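Local coordinates for beta-d-glucoside glucohydrolase (Hypocrea jecorina, PDB 3ZZ1), which probably hydrolyses terminal, non-reducing beta-D-glucosyl residues with release of beta-D-glucose, as part of cellulose degradation, at residues 200-205 / 211-216; 238-243 / 252-257; 256-259 / 264-267. All coordinates share one frame; numbering follows the deposited sequence.

Interaction 1: 200-205 / 211-216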
loop_
_atom_site.group_PDB
_atom_site.type_symbol
_atom_site.label_atom_id
_atom_site.label_comp_id
_atom_site.label_asym_id
_atom_site.label_seq_id
_atom_site.Cartn_x
_atom_site.Cartn_y
_atom_site.Cartn_z
ATOM N N VAL A 200 -0.756 14.419 6.219
ATOM C CA VAL A 200 -1.780 13.405 6.144
ATOM C C VAL A 200 -2.876 14.002 5.277
ATOM O O VAL A 200 -3.187 15.186 5.401
ATOM C CB VAL A 200 -2.321 13.060 7.553
ATOM C CG1 VAL A 200 -3.569 12.204 7.470
ATOM C CG2 VAL A 200 -1.240 12.360 8.395
ATOM N N MET A 201 -3.437 13.205 4.377
ATOM C CA MET A 201 -4.547 13.664 3.547
ATOM C C MET A 201 -5.867 13.068 4.045
ATOM O O MET A 201 -5.995 11.844 4.156
ATOM C CB MET A 201 -4.311 13.288 2.079
ATOM C CG MET A 201 -5.423 13.714 1.132
ATOM S SD MET A 201 -5.341 12.900 -0.491
ATOM C CE MET A 201 -3.837 13.604 -1.161
ATOM N N CYS A 202 -6.836 13.932 4.353
ATOM C CA CYS A 202 -8.173 13.473 4.756
ATOM C C CYS A 202 -9.027 13.066 3.549
ATOM O O CYS A 202 -8.863 13.606 2.454
ATOM C CB CYS A 202 -8.894 14.489 5.656
ATOM S SG CYS A 202 -9.034 16.181 5.024
ATOM N N SER A 203 -9.936 12.118 3.768
ATOM C CA SER A 203 -10.607 11.404 2.678
ATOM C C SER A 203 -11.908 12.044 2.195
ATOM O O SER A 203 -12.416 12.990 2.803
ATOM C CB SER A 203 -10.851 9.942 3.076
ATOM O OG SER A 203 -11.661 9.854 4.234
ATOM N N TYR A 204 -12.443 11.503 1.098
ATOM C CA TYR A 204 -13.708 11.968 0.511
ATOM C C TYR A 204 -14.935 11.627 1.347
ATOM O O TYR A 204 -15.934 12.344 1.308
ATOM C CB TYR A 204 -13.909 11.373 -0.887
ATOM C CG TYR A 204 -13.157 12.087 -1.982
ATOM C CD1 TYR A 204 -13.464 13.405 -2.323
ATOM C CD2 TYR A 204 -12.148 11.437 -2.694
ATOM C CE1 TYR A 204 -12.776 14.062 -3.335
ATOM C CE2 TYR A 204 -11.455 12.084 -3.707
ATOM C CZ TYR A 204 -11.771 13.394 -4.018
ATOM O OH TYR A 204 -11.082 14.024 -5.018
ATOM N N ASN A 205 -14.862 10.521 2.080
ATOM C CA ASN A 205 -16.038 9.934 2.717
ATOM C C ASN A 205 -16.423 10.597 4.023
ATOM O O ASN A 205 -15.669 11.399 4.574
ATOM C CB ASN A 205 -15.827 8.434 2.946
ATOM C CG ASN A 205 -14.562 8.140 3.723
ATOM O OD1 ASN A 205 -13.463 8.248 3.185
ATOM N ND2 ASN A 205 -14.710 7.763 4.995
ATOM N N TRP A 211 -18.180 14.409 7.169
ATOM C CA TRP A 211 -17.117 14.317 6.160
ATOM C C TRP A 211 -15.736 14.354 6.820
ATOM O O TRP A 211 -15.488 15.166 7.722
ATOM C CB TRP A 211 -17.245 15.418 5.099
ATOM C CG TRP A 211 -18.114 15.033 3.923
ATOM C CD1 TRP A 211 -17.857 14.057 3.002
ATOM C CD2 TRP A 211 -19.367 15.622 3.542
ATOM N NE1 TRP A 211 -18.872 13.995 2.077
ATOM C CE2 TRP A 211 -19.813 14.942 2.382
ATOM C CE3 TRP A 211 -20.157 16.658 4.067
ATOM C CZ2 TRP A 211 -21.016 15.264 1.737
ATOM C CZ3 TRP A 211 -21.355 16.979 3.429
ATOM C CH2 TRP A 211 -21.772 16.280 2.274
ATOM N N ALA A 212 -14.852 13.465 6.370
ATOM C CA ALA A 212 -13.540 13.259 6.995
ATOM C C ALA A 212 -12.726 14.540 7.158
ATOM O O ALA A 212 -11.997 14.693 8.133
ATOM C CB ALA A 212 -12.743 12.218 6.227
ATOM N N CYS A 213 -12.862 15.461 6.207
ATOM C CA CYS A 213 -12.106 16.715 6.240
ATOM C C CYS A 213 -12.753 17.783 7.143
ATOM O O CYS A 213 -12.352 18.947 7.127
ATOM C CB CYS A 213 -11.861 17.229 4.813
ATOM S SG CYS A 213 -10.708 16.175 3.864
ATOM N N GLU A 214 -13.737 17.359 7.937
ATOM C CA GLU A 214 -14.498 18.236 8.840
ATOM C C GLU A 214 -14.740 17.578 10.190
ATOM O O GLU A 214 -15.496 18.092 11.009
ATOM C CB GLU A 214 -15.861 18.563 8.232
ATOM C CG GLU A 214 -15.764 19.302 6.945
ATOM C CD GLU A 214 -17.078 19.825 6.454
ATOM O OE1 GLU A 214 -18.138 19.207 6.715
ATOM O OE2 GLU A 214 -17.033 20.869 5.781
ATOM N N ASP A 215 -14.105 16.434 10.405
ATOM C CA ASP A 215 -14.377 15.602 11.566
ATOM C C ASP A 215 -13.409 15.938 12.694
ATOM O O ASP A 215 -12.253 15.514 12.673
ATOM C CB ASP A 215 -14.268 14.132 11.156
ATOM C CG ASP A 215 -14.784 13.171 12.213
ATOM O OD1 ASP A 215 -14.978 13.558 13.382
ATOM O OD2 ASP A 215 -14.985 11.993 11.859
ATOM N N GLN A 216 -13.900 16.692 13.678
ATOM C CA GLN A 216 -13.080 17.118 14.809
ATOM C C GLN A 216 -12.494 15.932 15.579
ATOM O O GLN A 216 -11.313 15.949 15.944
ATOM C CB GLN A 216 -13.874 18.040 15.741
ATOM C CG GLN A 216 -13.021 18.771 16.770
ATOM C CD GLN A 216 -13.827 19.729 17.622
ATOM O OE1 GLN A 216 -13.897 19.583 18.844
ATOM N NE2 GLN A 216 -14.447 20.714 16.981
HETATM O O HOH W 1 -14.154 15.132 3.516
#
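Asn205 O accepts a hydrogen bond from Ala212 N at 2.9 Å. The bond is fairly straight, with 158° at the hydrogen. Ala212 CB packs close to the same oxygen, and also meets Ser203 OG at 3.3 Å. That hydroxyl is turned to Asn205 OD1 and donates to it at 2.6 Å, coming from above the amide's carbonyl plane and not onto a lone pair. Asn205 ND2 is held by Ile161 O. Segment 200-205 carries the end of strand 199-202, a parallel strand of the TIM-barrel domain. The chain then makes a short beta hairpin, 206-207 with 210-211, and returns here. The Cys202-Cys213 disulfide ties the two ends of this excursion together, with SG to SG at 2.0 Å and a C-S-S-C torsion of 112°. Cys202 SG sits between its own backbone N and carbonyl carbon (chi1 54°), which aims it at Cys213. A water adds a further tie: it donates to Ser203 O at 2.8 Å and accepts from Cys213 N at 3.0 Å. Tyr204 O lies at the edge of the Trp211 ring, 3.1 Å from CD1. The indole NE1 bonds instead to Glu170 O.

Interaction 2: 238-243 / 252-257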
loop_
_atom_site.group_PDB
_atom_site.type_symbol
_atom_site.label_atom_id
_atom_site.label_comp_id
_atom_site.label_asym_id
_atom_site.label_seq_id
_atom_site.Cartn_x
_atom_site.Cartn_y
_atom_site.Cartn_z
ATOM N N ASN A 238 -10.831 18.431 -3.653
ATOM C CA ASN A 238 -12.202 18.936 -3.461
ATOM C C ASN A 238 -13.000 18.094 -2.452
ATOM O O ASN A 238 -14.203 17.886 -2.610
ATOM C CB ASN A 238 -12.956 19.091 -4.797
ATOM C CG ASN A 238 -14.185 20.005 -4.684
ATOM O OD1 ASN A 238 -14.098 21.122 -4.180
ATOM N ND2 ASN A 238 -15.331 19.524 -5.161
ATOM N N ALA A 239 -12.310 17.612 -1.418
ATOM C CA ALA A 239 -12.940 16.873 -0.322
ATOM C C ALA A 239 -13.366 17.785 0.846
ATOM O O ALA A 239 -13.842 17.301 1.880
ATOM C CB ALA A 239 -12.009 15.765 0.167
ATOM N N GLN A 240 -13.192 19.094 0.673
ATOM C CA GLN A 240 -13.615 20.087 1.666
ATOM C C GLN A 240 -15.061 20.518 1.408
ATOM O O GLN A 240 -15.463 20.683 0.255
ATOM C CB GLN A 240 -12.684 21.303 1.620
ATOM C CG GLN A 240 -12.857 22.304 2.763
ATOM C CD GLN A 240 -11.883 23.464 2.661
ATOM O OE1 GLN A 240 -11.321 23.723 1.597
ATOM N NE2 GLN A 240 -11.673 24.166 3.768
ATOM N N HIS A 241 -15.834 20.708 2.473
ATOM C CA HIS A 241 -17.247 21.066 2.335
ATOM C C HIS A 241 -17.644 22.400 2.982
ATOM O O HIS A 241 -18.578 23.053 2.515
ATOM C CB HIS A 241 -18.147 19.918 2.813
ATOM C CG HIS A 241 -18.033 18.683 1.975
ATOM N ND1 HIS A 241 -18.884 18.411 0.927
ATOM C CD2 HIS A 241 -17.144 17.662 2.013
ATOM C CE1 HIS A 241 -18.530 17.273 0.357
ATOM N NE2 HIS A 241 -17.480 16.795 1.001
ATOM N N THR A 242 -16.938 22.803 4.037
ATOM C CA THR A 242 -17.191 24.101 4.678
ATOM C C THR A 242 -15.934 24.956 4.809
ATOM O O THR A 242 -14.816 24.441 4.827
ATOM C CB THR A 242 -17.766 23.953 6.106
ATOM O OG1 THR A 242 -16.820 23.244 6.921
ATOM C CG2 THR A 242 -19.121 23.237 6.103
ATOM N N THR A 243 -16.138 26.264 4.937
ATOM C CA THR A 243 -15.063 27.191 5.267
ATOM C C THR A 243 -14.679 27.068 6.743
ATOM O O THR A 243 -13.530 26.766 7.070
ATOM C CB THR A 243 -15.467 28.644 4.942
ATOM O OG1 THR A 243 -15.687 28.766 3.532
ATOM C CG2 THR A 243 -14.375 29.636 5.381
ATOM N N ASP A 252 -5.854 21.832 7.822
ATOM C CA ASP A 252 -4.723 22.751 7.700
ATOM C C ASP A 252 -4.498 23.272 6.286
ATOM O O ASP A 252 -3.905 24.337 6.110
ATOM C CB ASP A 252 -3.436 22.078 8.190
ATOM C CG ASP A 252 -3.511 21.654 9.640
ATOM O OD1 ASP A 252 -3.899 22.486 10.485
ATOM O OD2 ASP A 252 -3.171 20.491 9.938
ATOM N N MET A 253 -4.963 22.525 5.282
ATOM C CA MET A 253 -4.667 22.855 3.892
ATOM C C MET A 253 -5.803 22.486 2.935
ATOM O O MET A 253 -6.254 21.344 2.891
ATOM C CB MET A 253 -3.346 22.213 3.442
ATOM C CG MET A 253 -2.797 22.790 2.136
ATOM S SD MET A 253 -1.273 22.022 1.552
ATOM C CE MET A 253 -0.053 22.863 2.549
ATOM N N SER A 254 -6.246 23.481 2.173
ATOM C CA SER A 254 -7.328 23.327 1.218
ATOM C C SER A 254 -6.773 22.982 -0.164
ATOM O O SER A 254 -6.229 23.846 -0.857
ATOM C CB SER A 254 -8.138 24.623 1.160
ATOM O OG SER A 254 -9.231 24.499 0.278
ATOM N N MET A 255 -6.910 21.718 -0.554
ATOM C CA MET A 255 -6.384 21.225 -1.835
ATOM C C MET A 255 -7.492 20.764 -2.780
ATOM O O MET A 255 -8.410 20.060 -2.359
ATOM C CB MET A 255 -5.394 20.080 -1.600
ATOM C CG MET A 255 -4.007 20.535 -1.191
ATOM S SD MET A 255 -3.100 21.311 -2.544
ATOM C CE MET A 255 -2.638 22.858 -1.782
ATOM N N PRO A 256 -7.419 21.164 -4.062
ATOM C CA PRO A 256 -6.411 22.047 -4.654
ATOM C C PRO A 256 -6.766 23.526 -4.527
ATOM O O PRO A 256 -6.025 24.376 -5.018
ATOM C CB PRO A 256 -6.438 21.644 -6.128
ATOM C CG PRO A 256 -7.851 21.262 -6.357
ATOM C CD PRO A 256 -8.334 20.624 -5.088
ATOM N N GLY A 257 -7.898 23.821 -3.891
ATOM C CA GLY A 257 -8.341 25.204 -3.690
ATOM C C GLY A 257 -9.725 25.462 -4.255
ATOM O O GLY A 257 -10.487 26.270 -3.711
HETATM O O HOH W 2 -10.599 20.543 -0.942
#
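Loop 238-243, which leads from barrel strand 232-235 into helix 244-249, meets segment 252-257, where the chain returns after that helix. Gln240 and Ser254 make the side-chain link. Ser254 OG donates to Gln240 OE1 at 2.6 Å, with the hydroxyl tilted 17° from the amide's carbonyl plane. The Gln240 chain is fully stretched: CG lies anti to the backbone N (chi1 -170°), and the chain stays extended to CD. This carries the amide across to the serine. Its other end, NE2, bonds to Ser246 OG of the helix, so both ends of the amide are engaged and its rotation is fixed. Asp252 and Met253 share backbone hydrogen bonds with Val233 and Thr235, so the returning chain runs beside the strand it left, in keeping with the beta-alpha repeat of a TIM barrel. Nearer the start of the loop, Asn238 N donates to Met255 O at 3.2 Å. This bond is nearly straight, at 168°. A water also donates to Met255 O, at 2.7 Å, and it accepts only a weak bond from Gln240 N at 3.4 Å. The carbonyl thus has two donors. The peptide bond that follows it is cis, and Pro256 CD packs 3.6 Å from Asn238 N.

Interaction 3: 256-259 / 264-267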
loop_
_atom_site.group_PDB
_atom_site.type_symbol
_atom_site.label_atom_id
_atom_site.label_comp_id
_atom_site.label_asym_id
_atom_site.label_seq_id
_atom_site.Cartn_x
_atom_site.Cartn_y
_atom_site.Cartn_z
ATOM N N PRO A 256 -7.419 21.164 -4.062
ATOM C CA PRO A 256 -6.411 22.047 -4.654
ATOM C C PRO A 256 -6.766 23.526 -4.527
ATOM O O PRO A 256 -6.025 24.376 -5.018
ATOM C CB PRO A 256 -6.438 21.644 -6.128
ATOM C CG PRO A 256 -7.851 21.262 -6.357
ATOM C CD PRO A 256 -8.334 20.624 -5.088
ATOM N N GLY A 257 -7.898 23.821 -3.891
ATOM C CA GLY A 257 -8.341 25.204 -3.690
ATOM C C GLY A 257 -9.725 25.462 -4.255
ATOM O O GLY A 257 -10.487 26.270 -3.711
ATOM N N THR A 258 -10.035 24.790 -5.364
ATOM C CA THR A 258 -11.353 24.864 -5.991
ATOM C C THR A 258 -11.785 23.470 -6.441
ATOM O O THR A 258 -10.998 22.525 -6.369
ATOM C CB THR A 258 -11.356 25.804 -7.223
ATOM O OG1 THR A 258 -10.532 25.255 -8.264
ATOM C CG2 THR A 258 -10.869 27.204 -6.864
ATOM N N ASP A 259 -13.027 23.339 -6.905
ATOM C CA ASP A 259 -13.433 22.121 -7.612
ATOM C C ASP A 259 -12.892 22.161 -9.040
ATOM O O ASP A 259 -12.253 23.137 -9.428
ATOM C CB ASP A 259 -14.959 21.881 -7.561
ATOM C CG ASP A 259 -15.776 22.914 -8.345
ATOM O OD1 ASP A 259 -15.217 23.702 -9.142
ATOM O OD2 ASP A 259 -17.013 22.919 -8.156
ATOM N N ASN A 264 -16.368 26.507 -5.502
ATOM C CA ASN A 264 -16.173 25.931 -4.165
ATOM C C ASN A 264 -14.812 26.318 -3.562
ATOM O O ASN A 264 -14.124 25.491 -2.963
ATOM C CB ASN A 264 -16.357 24.397 -4.213
ATOM C CG ASN A 264 -16.739 23.790 -2.868
ATOM O OD1 ASN A 264 -17.361 24.434 -2.028
ATOM N ND2 ASN A 264 -16.371 22.529 -2.668
ATOM N N ARG A 265 -14.424 27.581 -3.744
ATOM C CA ARG A 265 -13.218 28.122 -3.117
ATOM C C ARG A 265 -13.545 28.490 -1.669
ATOM O O ARG A 265 -13.905 29.631 -1.369
ATOM C CB ARG A 265 -12.668 29.331 -3.891
ATOM C CG ARG A 265 -11.247 29.739 -3.463
ATOM C CD ARG A 265 -10.729 30.991 -4.175
ATOM N NE ARG A 265 -10.488 30.779 -5.604
ATOM C CZ ARG A 265 -9.361 30.291 -6.122
ATOM N NH1 ARG A 265 -8.350 29.938 -5.341
ATOM N NH2 ARG A 265 -9.251 30.141 -7.435
ATOM N N LEU A 266 -13.416 27.502 -0.783
ATOM C CA LEU A 266 -13.880 27.625 0.599
ATOM C C LEU A 266 -12.911 28.352 1.513
ATOM O O LEU A 266 -13.322 28.952 2.502
ATOM C CB LEU A 266 -14.222 26.253 1.176
ATOM C CG LEU A 266 -15.466 25.595 0.574
ATOM C CD1 LEU A 266 -15.459 24.103 0.856
ATOM C CD2 LEU A 266 -16.759 26.258 1.077
ATOM N N TRP A 267 -11.625 28.283 1.192
ATOM C CA TRP A 267 -10.640 29.092 1.885
ATOM C C TRP A 267 -10.220 30.254 0.982
ATOM O O TRP A 267 -11.065 30.808 0.277
ATOM C CB TRP A 267 -9.482 28.228 2.397
ATOM C CG TRP A 267 -9.840 27.476 3.666
ATOM C CD1 TRP A 267 -11.055 27.466 4.306
ATOM C CD2 TRP A 267 -8.988 26.604 4.425
ATOM N NE1 TRP A 267 -11.001 26.667 5.418
ATOM C CE2 TRP A 267 -9.746 26.126 5.518
ATOM C CE3 TRP A 267 -7.653 26.196 4.296
ATOM C CZ2 TRP A 267 -9.219 25.245 6.466
ATOM C CZ3 TRP A 267 -7.128 25.323 5.242
ATOM C CH2 TRP A 267 -7.910 24.858 6.312
HETATM O O HOH W 3 -9.963 26.810 -1.019
#
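Arg265 and Thr258 extend in the same direction, side by side. Arg265 CB lies 3.8 Å from Gly257 O, and CG comes a little nearer to the same oxygen, at 3.6 Å. CG stands anti to the backbone N (chi1 -167°), and a turn about chi3 (-68°) swings the guanidinium over the threonine methyl. NE is 3.8 Å from Thr258 CG2 and CZ is 3.5 Å from it. NH2 is the closest, at 3.4 Å from CG2. The methyl therefore covers one face of the guanidinium, displaced toward its rim. At the tip, NH1 bonds to Val35 O, in a loop near the start of the chain.

Both segments belong to the long loop between helices 244-249 and 269-276 of the TIM-barrel domain. Arg265 is the centre of an inverse gamma turn there. Its CA points a C-H at Gly257 O, 3.4 Å away. A water donates to Gly257 O at 2.8 Å and accepts from Trp267 N at 3.1 Å. Thr258 OG1 donates to Asp259 O and is also bonded to Trp37 N. A serine in place of Thr258 would lack the methyl, which would probably uncover that guanidinium face and leave the group freer to shift.

No direct hydrogen bond joins the two segments. They are held by a methyl against a flat cation, a C-H...O contact and one water. Arg265 NH1 and NH2 find their hydrogen bonds outside the two segments, which leaves the guanidinium face to meet the methyl.

How the interactions relate
The three contacts follow one another along the barrel domain. Interactions 1 and 2 have centres 10 Å apart and touch directly. Glu214 OE2 and Thr242 OG1 are 2.6 Å apart, a probable hydrogen bond, and the Trp211 and His241 rings stack. Interactions 2 and 3 have centres 6 Å apart and share Pro256 and Gly257. Thr243 makes two probable hydrogen bonds to segment 264-267: OG1 to Leu266 O at 2.6 Å and O to Trp267 NE1 at 3.0 Å. Interactions 1 and 3 do not touch; their nearest atoms are about 6 Å apart. Loops 203-205 and 238-243 leave the C-terminal ends of neighbouring parallel strands, the barrel end where TIM-barrel active sites lie.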